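Local coordinates for protein aldo-keto reductase 2E (Bombyx mori, PDB 3WCZ) that reduces 3-dehydroecdysone in an NADP-dependent reaction, works less well on phenylglyoxal and isatin, and may help to regulate moulting, at residues 69-73 / 74-78; 86-90 / 91-95; 107-111 / 112-116; 163-166 / 167-171. All coordinates share one frame; numbering follows the deposited sequence. Where two conformers were deposited one is given.

How the contacts relate
All four contacts are local and follow one another along the chain of an eight-stranded aldo-keto reductase barrel. Contact 1 ends helix 61-73, contact 2 leaves strand 83-88 for helix 95-109, contact 3 leads from that helix into strand 114-119, and contact 4 spans nearly all of helix 162-170 to its C-terminal end. Contacts 2 and 3 touch, as Thr86 N meets Leu116 O between neighbouring strands, though their centres are about 16 Å apart. The centres of contacts 1 and 3 lie about 15 Å apart, those of 1 and 4 about 39 Å, on opposite sides of the chain's centre. Contact 2 includes Lys87, which touches NADP; contacts 1 and 4 lie outside the barrel strands.

Contact 1. Residues 69-73 / 74-78; sequences AEAIA and NGLVT
Leu76 lays its CD1 methyl against CB of Ala71, 4.0 Å away, in the apolar pairing that accompanies the Schellman motif closing helix 61-73. With CG anti to its carbonyl carbon (chi1 -63°), Leu76 folds back beside the last turn, its CB near Ala71 O. The neighbouring Val77 turns CG2 towards both helix residues: it sits 4.0 Å from CG1 of Ile72 and slightly farther from CB of Ala71, the Ile72 and Val77 side chains crossing at about a right angle. Helix 35-46 adds Tyr42 and Ile45 to this apolar patch.

Two backbone bonds define the motif. Leu76 N reaches back to Ala71 O over 2.9 Å, approaching almost in line with the C=O bond, while Gly75 N meets Ile72 O at 3.1 Å from well above the carbonyl plane. Gly75 has the positive phi (82°) that favours glycine. Just before it, Asn74 N closes a last helical bond on Glu70 O, and its ND2 is held by Tyr42 OH.

Ile72 and Val77 also meet through the backbone: Ile72 CA directs its hydrogen at Val77 O, and one water donates to Ile72 O and Val77 O, its oxygen 2.7 Å from each.

Contact 2. Residues 86-90 / 91-95; sequences TKLWN and DKHAR
With its CG anti to the backbone N (chi1 178°), Leu88 carries CD1 onto CB of Lys92, 3.6 Å away, and CD2 to 4.1 Å from His93 CD2. Asp91 takes the tighter rotamer, CG lying between its own N and carbonyl carbon (chi1 64°), and this brings OD1 to the indole edge of Trp89, 3.4 Å from CD1 and near the ring plane. Carboxylate and indole planes are 68° apart. One face of the same indole is covered by the amide carbon of Asn90.

The backbone makes a type I beta turn from Trp89 to Lys92, closed by Lys92 N on Trp89 O at 3.1 Å. His93 then folds back over it: Asn90 O lies over one face of the imidazole, and Trp89 O stands at its edge, 3.4 Å from CD2. Water 2, in the ring plane, lies 2.7 Å from His93 NE2 and equally close to Leu88 O and Asn90 OD1.

Replacing Leu88 with alanine is likely to open a gap beside Lys92 CB and Ala101 of helix 95-109 and to remove one of the apolar neighbours of the His93 ring.

Just upstream, Lys87 bridges to Asp53 and bonds Tyr58 OH, while Trp89 packs edge-to-face with His120. Asp53, Tyr58, Lys87 and His120 are consistent with the Asp-Tyr-Lys-His tetrad of aldo-keto reductases. The carboxylate at its edge and the amide over its face probably limit rotation of the indole, whose nearest atom is about 6 Å from a citrate probably from the crystallisation liquor, perhaps beside the substrate pocket.

Contact 3. Residues 107-111 / 112-116; sequences KKLGL and DYIDL
Gly110 and Asp112 are joined through water 4, which donates to Gly110 O at 3.0 Å and makes a weaker, longer bond to Asp112 OD2 at 3.5 Å. The bridge spans the turn by which the chain leaves helix 95-109. Gly110 ends that helix in a Schellman motif: its phi is positive (67°), a value that favours glycine, and its N returns to Lys107 O over 3.2 Å.

The side-chain contact itself is apolar. Leu109 and Ile114 meet tip to tip through their CD1 methyls, 3.8 Å apart, with the two side chains crossing obliquely. In Ile114 the first torsion sets CG1 anti to the backbone N (chi1 -159°), and the bend at chi2 (75°) then brings CD1 to Leu109. Leu111 CD1 approaches the same methyl more loosely, at 4.5 Å, so the isoleucine tip has a leucine of the last helical turn and one of the loop as neighbours. Leu111 also brings CB to 3.6 Å from Tyr113 O.

Asp115 OD1 lies in the plane of the Tyr113 ring at its edge. Arg79 NH2 bonds Tyr113 O and forms a salt bridge with Asp115 OD2, and Arg79 and Arg153 both make cation-pi contacts with the Tyr113 ring.

Here helix 95-109 hands over to strand 114-119 in a beta-alpha-beta unit. Ile114 packs on Val84 and Thr86 of strand 83-88 and on Leu102 and Leu106 of the helix, and Leu109 touches Val64 of helix 61-73.

Contact 4. Residues 163-166 / 167-171; sequences TQIT and RLVSN
The two turns of the short helix 162-170, the crossover helix of a beta-alpha-beta unit in the barrel, tie Thr163-Thr166 to Arg167-Ser170 by four successive i to i+4 bonds. Arg167 N reaches Thr163 O at 3.0 Å; Leu168 N, Val169 N and Ser170 N each lie 2.9 Å from the carbonyl oxygen of Gln164, Ile165 and Thr166 respectively. The bond to Ile165 O is the straightest of the four, at 165° about the hydrogen.

Val169 CG2 lies 3.2 Å from Ile165 O, beyond the oxygen and tilted out of the carbonyl plane. CG2 stands beside the valine N because CG1 takes the place anti to it (chi1 170°), and the same methyl comes to 4.3 Å from Ile165 CG2.

At the helix end Asn171 folds its amide back: ND2 donates to Arg167 O over 2.9 Å, in the carbonyl plane on a lone pair, with the oxygen close to the asparagine's amide plane. An acceptor of the final turn is thereby engaged by a side chain. Arg167, extended from CG to NE, carries its guanidinium to a salt bridge with Asp135.

The buried side of the helix rests on strand 152-158, where Ile165 and Leu168 both touch Val157. Leu168 also meets Leu137 and Trp140 of helix 136-148, while Ile165 reaches His195 and Cys196 of helix 190-198, so the helix is seated between its two neighbours.

Contact 1. Residues 69-73 / 74-78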
loop_
_atom_site.group_PDB
_atom_site.type_symbol
_atom_site.label_atom_id
_atom_site.label_comp_id
_atom_site.label_asym_id
_atom_site.label_seq_id
_atom_site.Cartn_x
_atom_site.Cartn_y
_atom_site.Cartn_z
ATOM N N ALA A 69 -11.039 -2.538 -16.463
ATOM C CA ALA A 69 -11.699 -2.387 -17.756
ATOM C C ALA A 69 -13.134 -2.896 -17.690
ATOM O O ALA A 69 -14.049 -2.295 -18.259
ATOM C CB ALA A 69 -10.921 -3.110 -18.841
ATOM N N GLU A 70 -13.338 -4.005 -16.988
ATOM C CA GLU A 70 -14.692 -4.551 -16.836
ATOM C C GLU A 70 -15.586 -3.627 -16.004
ATOM O O GLU A 70 -16.753 -3.411 -16.331
ATOM C CB GLU A 70 -14.651 -5.952 -16.211
ATOM C CG GLU A 70 -14.134 -7.004 -17.162
ATOM C CD GLU A 70 -13.814 -8.342 -16.510
ATOM O OE1 GLU A 70 -13.732 -8.425 -15.267
ATOM O OE2 GLU A 70 -13.588 -9.313 -17.279
ATOM N N ALA A 71 -15.031 -3.030 -14.949
ATOM C CA ALA A 71 -15.800 -2.112 -14.130
ATOM C C ALA A 71 -16.216 -0.877 -14.938
ATOM O O ALA A 71 -17.327 -0.372 -14.795
ATOM C CB ALA A 71 -15.000 -1.706 -12.899
ATOM N N ILE A 72 -15.304 -0.351 -15.752
ATOM C CA ILE A 72 -15.601 0.793 -16.590
ATOM C C ILE A 72 -16.624 0.420 -17.675
ATOM O O ILE A 72 -17.608 1.153 -17.866
ATOM C CB ILE A 72 -14.308 1.376 -17.182
ATOM C CG1 ILE A 72 -13.481 2.049 -16.085
ATOM C CG2 ILE A 72 -14.588 2.390 -18.300
ATOM C CD1 ILE A 72 -12.067 2.484 -16.557
ATOM N N ALA A 73 -16.434 -0.715 -18.318
ATOM C CA ALA A 73 -17.321 -1.126 -19.406
ATOM C C ALA A 73 -18.722 -1.438 -18.918
ATOM O O ALA A 73 -19.692 -1.268 -19.663
ATOM C CB ALA A 73 -16.741 -2.315 -20.165
ATOM N N ASN A 74 -18.845 -1.880 -17.670
ATOM C CA ASN A 74 -20.151 -2.212 -17.119
ATOM C C ASN A 74 -20.788 -1.018 -16.445
ATOM O O ASN A 74 -21.892 -1.140 -15.901
ATOM C CB ASN A 74 -20.076 -3.372 -16.132
ATOM C CG ASN A 74 -19.882 -4.709 -16.807
ATOM O OD1 ASN A 74 -19.929 -4.827 -18.036
ATOM N ND2 ASN A 74 -19.670 -5.738 -16.003
ATOM N N GLY A 75 -20.116 0.136 -16.445
ATOM C CA GLY A 75 -20.670 1.357 -15.911
ATOM C C GLY A 75 -20.578 1.559 -14.408
ATOM O O GLY A 75 -21.259 2.432 -13.882
ATOM N N LEU A 76 -19.727 0.801 -13.726
ATOM C CA LEU A 76 -19.577 0.989 -12.290
ATOM C C LEU A 76 -18.893 2.296 -11.947
ATOM O O LEU A 76 -19.195 2.928 -10.927
ATOM C CB LEU A 76 -18.793 -0.165 -11.660
ATOM C CG LEU A 76 -19.372 -1.576 -11.715
ATOM C CD1 LEU A 76 -18.434 -2.515 -10.968
ATOM C CD2 LEU A 76 -20.765 -1.649 -11.114
ATOM N N VAL A 77 -17.954 2.709 -12.798
ATOM C CA VAL A 77 -17.104 3.864 -12.562
ATOM C C VAL A 77 -16.586 4.380 -13.886
ATOM O O VAL A 77 -16.571 3.643 -14.871
ATOM C CB VAL A 77 -15.831 3.554 -11.715
ATOM C CG1 VAL A 77 -16.205 3.312 -10.269
ATOM C CG2 VAL A 77 -14.961 2.438 -12.363
ATOM N N THR A 78 -16.108 5.614 -13.888
ATOM C CA THR A 78 -15.290 6.091 -15.000
ATOM C C THR A 78 -13.829 6.081 -14.587
ATOM O O THR A 78 -13.514 6.016 -13.404
ATOM C CB THR A 78 -15.660 7.494 -15.396
ATOM O OG1 THR A 78 -15.379 8.369 -14.294
ATOM C CG2 THR A 78 -17.135 7.579 -15.789
HETATM O O HOH W 1 -17.816 3.819 -17.265
#

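Contact 2. Residues 86-90 / 91-95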
loop_
_atom_site.group_PDB
_atom_site.type_symbol
_atom_site.label_atom_id
_atom_site.label_comp_id
_atom_site.label_asym_id
_atom_site.label_seq_id
_atom_site.Cartn_x
_atom_site.Cartn_y
_atom_site.Cartn_z
ATOM N N THR A 86 0.651 2.040 -8.623
ATOM C CA THR A 86 1.581 0.960 -8.919
ATOM C C THR A 86 2.997 1.404 -8.551
ATOM O O THR A 86 3.202 2.518 -8.054
ATOM C CB THR A 86 1.441 0.397 -10.331
ATOM O OG1 THR A 86 2.086 -0.875 -10.331
ATOM C CG2 THR A 86 2.002 1.328 -11.399
ATOM N N LYS A 87 3.957 0.492 -8.757
ATOM C CA LYS A 87 5.285 0.626 -8.160
ATOM C C LYS A 87 6.377 0.205 -9.129
ATOM O O LYS A 87 6.251 -0.798 -9.860
ATOM C CB LYS A 87 5.393 -0.203 -6.867
ATOM C CG LYS A 87 4.187 -0.118 -5.948
ATOM C CD LYS A 87 4.436 -0.735 -4.589
ATOM C CE LYS A 87 3.203 -0.801 -3.732
ATOM N NZ LYS A 87 2.276 -1.878 -4.126
ATOM N N LEU A 88 7.459 0.975 -9.075
ATOM C CA LEU A 88 8.689 0.772 -9.846
ATOM C C LEU A 88 9.538 -0.259 -9.133
ATOM O O LEU A 88 9.884 -0.079 -7.962
ATOM C CB LEU A 88 9.447 2.101 -9.838
ATOM C CG LEU A 88 10.803 2.100 -10.545
ATOM C CD1 LEU A 88 10.647 2.155 -12.077
ATOM C CD2 LEU A 88 11.657 3.250 -10.001
ATOM N N TRP A 89 9.905 -1.337 -9.830
ATOM C CA TRP A 89 10.686 -2.384 -9.207
ATOM C C TRP A 89 12.184 -2.039 -9.105
ATOM O O TRP A 89 12.671 -1.094 -9.747
ATOM C CB TRP A 89 10.425 -3.761 -9.867
ATOM C CG TRP A 89 11.065 -4.887 -9.096
ATOM C CD1 TRP A 89 12.019 -5.774 -9.560
ATOM C CD2 TRP A 89 10.860 -5.204 -7.721
ATOM N NE1 TRP A 89 12.403 -6.600 -8.542
ATOM C CE2 TRP A 89 11.711 -6.279 -7.405
ATOM C CE3 TRP A 89 10.042 -4.678 -6.717
ATOM C CZ2 TRP A 89 11.758 -6.841 -6.130
ATOM C CZ3 TRP A 89 10.099 -5.218 -5.458
ATOM C CH2 TRP A 89 10.944 -6.293 -5.174
ATOM N N ASN A 90 12.887 -2.804 -8.275
ATOM C CA ASN A 90 14.246 -2.513 -7.848
ATOM C C ASN A 90 15.288 -2.554 -8.969
ATOM O O ASN A 90 16.373 -2.000 -8.800
ATOM C CB ASN A 90 14.682 -3.506 -6.784
ATOM C CG ASN A 90 13.822 -3.470 -5.541
ATOM O OD1 ASN A 90 13.000 -2.573 -5.319
ATOM N ND2 ASN A 90 13.994 -4.507 -4.710
ATOM N N ASP A 91 14.978 -3.218 -10.075
ATOM C CA ASP A 91 15.921 -3.311 -11.204
ATOM C C ASP A 91 15.735 -2.205 -12.233
ATOM O O ASP A 91 16.327 -2.236 -13.309
ATOM C CB ASP A 91 15.867 -4.691 -11.882
ATOM C CG ASP A 91 14.531 -5.001 -12.527
ATOM O OD1 ASP A 91 13.509 -4.364 -12.220
ATOM O OD2 ASP A 91 14.500 -5.951 -13.354
ATOM N N LYS A 92 14.924 -1.208 -11.901
ATOM C CA LYS A 92 14.634 -0.105 -12.800
ATOM C C LYS A 92 14.947 1.244 -12.161
ATOM O O LYS A 92 14.232 2.238 -12.386
ATOM C CB LYS A 92 13.169 -0.110 -13.266
ATOM C CG LYS A 92 12.720 -1.399 -13.977
ATOM C CD LYS A 92 13.472 -1.691 -15.258
ATOM C CE LYS A 92 12.945 -2.980 -15.884
ATOM N NZ LYS A 92 13.581 -3.272 -17.158
ATOM N N HIS A 93 16.028 1.306 -11.390
ATOM C CA HIS A 93 16.328 2.506 -10.625
ATOM C C HIS A 93 17.152 3.574 -11.341
ATOM O O HIS A 93 17.251 4.701 -10.858
ATOM C CB HIS A 93 16.959 2.142 -9.284
ATOM C CG HIS A 93 15.956 1.783 -8.231
ATOM N ND1 HIS A 93 16.165 2.071 -6.906
ATOM C CD2 HIS A 93 14.731 1.210 -8.305
ATOM C CE1 HIS A 93 15.120 1.665 -6.196
ATOM N NE2 HIS A 93 14.243 1.122 -7.023
ATOM N N ALA A 94 17.804 3.247 -12.456
ATOM C CA ALA A 94 18.530 4.312 -13.147
ATOM C C ALA A 94 17.540 5.351 -13.637
ATOM O O ALA A 94 16.426 5.017 -14.014
ATOM C CB ALA A 94 19.345 3.739 -14.291
ATOM N N ARG A 95 17.950 6.612 -13.680
ATOM C CA ARG A 95 17.021 7.674 -14.035
ATOM C C ARG A 95 16.233 7.351 -15.307
ATOM O O ARG A 95 15.016 7.478 -15.347
ATOM C CB ARG A 95 17.753 9.024 -14.160
ATOM C CG ARG A 95 16.869 10.181 -14.648
ATOM C CD ARG A 95 16.995 10.451 -16.145
ATOM N NE ARG A 95 18.391 10.582 -16.572
ATOM C CZ ARG A 95 19.105 11.699 -16.482
ATOM N NH1 ARG A 95 18.567 12.810 -15.986
ATOM N NH2 ARG A 95 20.366 11.701 -16.892
HETATM O O HOH W 2 12.031 -0.248 -6.302
HETATM O O HOH W 3 18.031 -0.547 -10.558
#

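Contact 3. Residues 107-111 / 112-116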
loop_
_atom_site.group_PDB
_atom_site.type_symbol
_atom_site.label_atom_id
_atom_site.label_comp_id
_atom_site.label_asym_id
_atom_site.label_seq_id
_atom_site.Cartn_x
_atom_site.Cartn_y
_atom_site.Cartn_z
ATOM N N LYS A 107 0.873 -0.019 -19.959
ATOM C CA LYS A 107 0.430 -0.914 -21.021
ATOM C C LYS A 107 -0.250 -2.171 -20.433
ATOM O O LYS A 107 -1.325 -2.579 -20.893
ATOM C CB LYS A 107 1.597 -1.275 -21.955
ATOM C CG LYS A 107 1.176 -2.029 -23.214
ATOM C CD LYS A 107 2.368 -2.186 -24.143
ATOM C CE LYS A 107 1.993 -2.782 -25.492
ATOM N NZ LYS A 107 3.215 -2.904 -26.372
ATOM N N LYS A 108 0.351 -2.782 -19.415
ATOM C CA LYS A 108 -0.257 -3.942 -18.795
ATOM C C LYS A 108 -1.600 -3.609 -18.165
ATOM O O LYS A 108 -2.536 -4.403 -18.223
ATOM C CB LYS A 108 0.666 -4.494 -17.733
ATOM C CG LYS A 108 1.904 -5.149 -18.296
ATOM C CD LYS A 108 2.801 -5.670 -17.193
ATOM C CE LYS A 108 3.968 -6.493 -17.744
ATOM N NZ LYS A 108 4.911 -5.708 -18.573
ATOM N N LEU A 109 -1.690 -2.442 -17.536
ATOM C CA LEU A 109 -2.910 -1.999 -16.853
ATOM C C LEU A 109 -3.985 -1.515 -17.804
ATOM O O LEU A 109 -5.108 -1.291 -17.390
ATOM C CB LEU A 109 -2.587 -0.889 -15.823
ATOM C CG LEU A 109 -1.767 -1.291 -14.595
ATOM C CD1 LEU A 109 -1.133 -0.056 -13.938
ATOM C CD2 LEU A 109 -2.638 -2.040 -13.619
ATOM N N GLY A 110 -3.633 -1.286 -19.062
ATOM C CA GLY A 110 -4.562 -0.699 -20.016
ATOM C C GLY A 110 -4.939 0.743 -19.706
ATOM O O GLY A 110 -6.051 1.168 -20.009
ATOM N N LEU A 111 -4.014 1.500 -19.108
ATOM C CA LEU A 111 -4.251 2.885 -18.677
ATOM C C LEU A 111 -3.334 3.865 -19.402
ATOM O O LEU A 111 -2.275 3.461 -19.881
ATOM C CB LEU A 111 -4.016 3.019 -17.163
ATOM C CG LEU A 111 -4.845 2.065 -16.305
ATOM C CD1 LEU A 111 -4.487 2.308 -14.831
ATOM C CD2 LEU A 111 -6.345 2.206 -16.538
ATOM N N ASP A 112 -3.735 5.133 -19.476
ATOM C CA ASP A 112 -2.930 6.193 -20.072
ATOM C C ASP A 112 -2.096 6.957 -19.033
ATOM O O ASP A 112 -1.153 7.661 -19.386
ATOM C CB ASP A 112 -3.823 7.214 -20.768
ATOM C CG ASP A 112 -4.667 6.609 -21.861
ATOM O OD1 ASP A 112 -4.111 5.903 -22.719
ATOM O OD2 ASP A 112 -5.897 6.833 -21.842
ATOM N N TYR A 113 -2.455 6.836 -17.760
ATOM C CA TYR A 113 -1.740 7.488 -16.680
ATOM C C TYR A 113 -2.004 6.688 -15.411
ATOM O O TYR A 113 -2.973 5.930 -15.340
ATOM C CB TYR A 113 -2.204 8.959 -16.493
ATOM C CG TYR A 113 -3.611 9.089 -15.936
ATOM C CD1 TYR A 113 -4.698 9.016 -16.777
ATOM C CD2 TYR A 113 -3.845 9.252 -14.570
ATOM C CE1 TYR A 113 -5.988 9.104 -16.294
ATOM C CE2 TYR A 113 -5.137 9.344 -14.070
ATOM C CZ TYR A 113 -6.212 9.258 -14.942
ATOM O OH TYR A 113 -7.509 9.361 -14.467
ATOM N N ILE A 114 -1.105 6.846 -14.447
ATOM C CA ILE A 114 -1.265 6.267 -13.119
ATOM C C ILE A 114 -1.521 7.409 -12.141
ATOM O O ILE A 114 -1.009 8.520 -12.305
ATOM C CB ILE A 114 0.008 5.438 -12.719
ATOM C CG1 ILE A 114 -0.311 4.428 -11.617
ATOM C CG2 ILE A 114 1.156 6.317 -12.289
ATOM C CD1 ILE A 114 -1.066 3.260 -12.115
ATOM N N ASP A 115 -2.347 7.165 -11.134
ATOM C CA ASP A 115 -2.624 8.202 -10.143
ATOM C C ASP A 115 -1.473 8.361 -9.179
ATOM O O ASP A 115 -1.141 9.471 -8.783
ATOM C CB ASP A 115 -3.931 7.872 -9.421
ATOM C CG ASP A 115 -5.092 7.937 -10.346
ATOM O OD1 ASP A 115 -5.613 9.075 -10.548
ATOM O OD2 ASP A 115 -5.443 6.898 -10.943
ATOM N N LEU A 116 -0.823 7.256 -8.811
ATOM C CA LEU A 116 0.309 7.291 -7.883
ATOM C C LEU A 116 1.322 6.261 -8.329
ATOM O O LEU A 116 1.003 5.097 -8.482
ATOM C CB LEU A 116 -0.160 6.978 -6.454
ATOM C CG LEU A 116 0.914 6.961 -5.380
ATOM C CD1 LEU A 116 1.671 8.243 -5.253
ATOM C CD2 LEU A 116 0.244 6.634 -4.065
HETATM O O HOH W 4 -6.850 3.478 -21.724
#

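Contact 4. Residues 163-166 / 167-171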
loop_
_atom_site.group_PDB
_atom_site.type_symbol
_atom_site.label_atom_id
_atom_site.label_comp_id
_atom_site.label_asym_id
_atom_site.label_seq_id
_atom_site.Cartn_x
_atom_site.Cartn_y
_atom_site.Cartn_z
ATOM N N THR A 163 15.645 8.284 7.941
ATOM C CA THR A 163 16.833 8.944 7.404
ATOM C C THR A 163 16.715 9.130 5.898
ATOM O O THR A 163 17.121 10.160 5.334
ATOM C CB THR A 163 18.099 8.129 7.772
ATOM O OG1 THR A 163 18.308 8.232 9.190
ATOM C CG2 THR A 163 19.320 8.646 7.028
ATOM N N GLN A 164 16.179 8.125 5.222
ATOM C CA GLN A 164 15.997 8.191 3.778
ATOM C C GLN A 164 14.932 9.211 3.395
ATOM O O GLN A 164 15.082 9.937 2.414
ATOM C CB GLN A 164 15.633 6.809 3.231
ATOM C CG GLN A 164 16.768 5.834 3.384
ATOM C CD GLN A 164 16.375 4.388 3.121
ATOM O OE1 GLN A 164 15.228 3.969 3.325
ATOM N NE2 GLN A 164 17.332 3.615 2.658
ATOM N N ILE A 165 13.860 9.280 4.165
ATOM C CA ILE A 165 12.835 10.283 3.935
ATOM C C ILE A 165 13.428 11.693 4.098
ATOM O O ILE A 165 13.218 12.555 3.230
ATOM C CB ILE A 165 11.638 10.085 4.876
ATOM C CG1 ILE A 165 10.806 8.883 4.452
ATOM C CG2 ILE A 165 10.777 11.337 4.922
ATOM C CD1 ILE A 165 10.107 9.030 3.122
ATOM N N THR A 166 14.166 11.911 5.177
ATOM C CA THR A 166 14.774 13.229 5.396
ATOM C C THR A 166 15.720 13.590 4.236
ATOM O O THR A 166 15.690 14.731 3.731
ATOM C CB THR A 166 15.519 13.236 6.743
ATOM O OG1 THR A 166 14.556 13.092 7.784
ATOM C CG2 THR A 166 16.328 14.508 6.962
ATOM N N ARG A 167 16.558 12.648 3.806
ATOM C CA ARG A 167 17.512 12.933 2.750
ATOM C C ARG A 167 16.791 13.219 1.458
ATOM O O ARG A 167 17.170 14.115 0.692
ATOM C CB ARG A 167 18.467 11.757 2.584
ATOM C CG ARG A 167 19.535 11.962 1.526
ATOM C CD ARG A 167 20.695 10.983 1.705
ATOM N NE ARG A 167 21.707 11.149 0.663
ATOM C CZ ARG A 167 21.647 10.583 -0.532
ATOM N NH1 ARG A 167 20.644 9.790 -0.889
ATOM N NH2 ARG A 167 22.611 10.820 -1.422
ATOM N N LEU A 168 15.758 12.443 1.171
ATOM C CA LEU A 168 14.989 12.638 -0.035
ATOM C C LEU A 168 14.334 14.005 -0.031
ATOM O O LEU A 168 14.449 14.732 -1.032
ATOM C CB LEU A 168 13.969 11.490 -0.198
ATOM C CG LEU A 168 13.093 11.558 -1.441
ATOM C CD1 LEU A 168 13.972 11.563 -2.684
ATOM C CD2 LEU A 168 12.116 10.388 -1.494
ATOM N N VAL A 169 13.724 14.411 1.089
ATOM C CA VAL A 169 13.084 15.708 1.216
ATOM C C VAL A 169 14.092 16.860 1.050
ATOM O O VAL A 169 13.800 17.851 0.379
ATOM C CB VAL A 169 12.330 15.839 2.560
ATOM C CG1 VAL A 169 11.880 17.263 2.770
ATOM C CG2 VAL A 169 11.144 14.874 2.585
ATOM N N SER A 170 15.259 16.725 1.652
ATOM C CA SER A 170 16.254 17.791 1.608
ATOM C C SER A 170 16.929 17.944 0.250
ATOM O O SER A 170 17.524 18.995 -0.014
ATOM C CB SER A 170 17.326 17.546 2.657
ATOM O OG SER A 170 16.770 17.705 3.948
ATOM N N ASN A 171 16.835 16.939 -0.606
ATOM C CA ASN A 171 17.617 16.909 -1.821
ATOM C C ASN A 171 16.813 16.746 -3.066
ATOM O O ASN A 171 17.383 16.442 -4.112
ATOM C CB ASN A 171 18.693 15.831 -1.748
ATOM C CG ASN A 171 19.745 16.150 -0.722
ATOM O OD1 ASN A 171 20.658 16.957 -0.996
ATOM N ND2 ASN A 171 19.669 15.533 0.443
#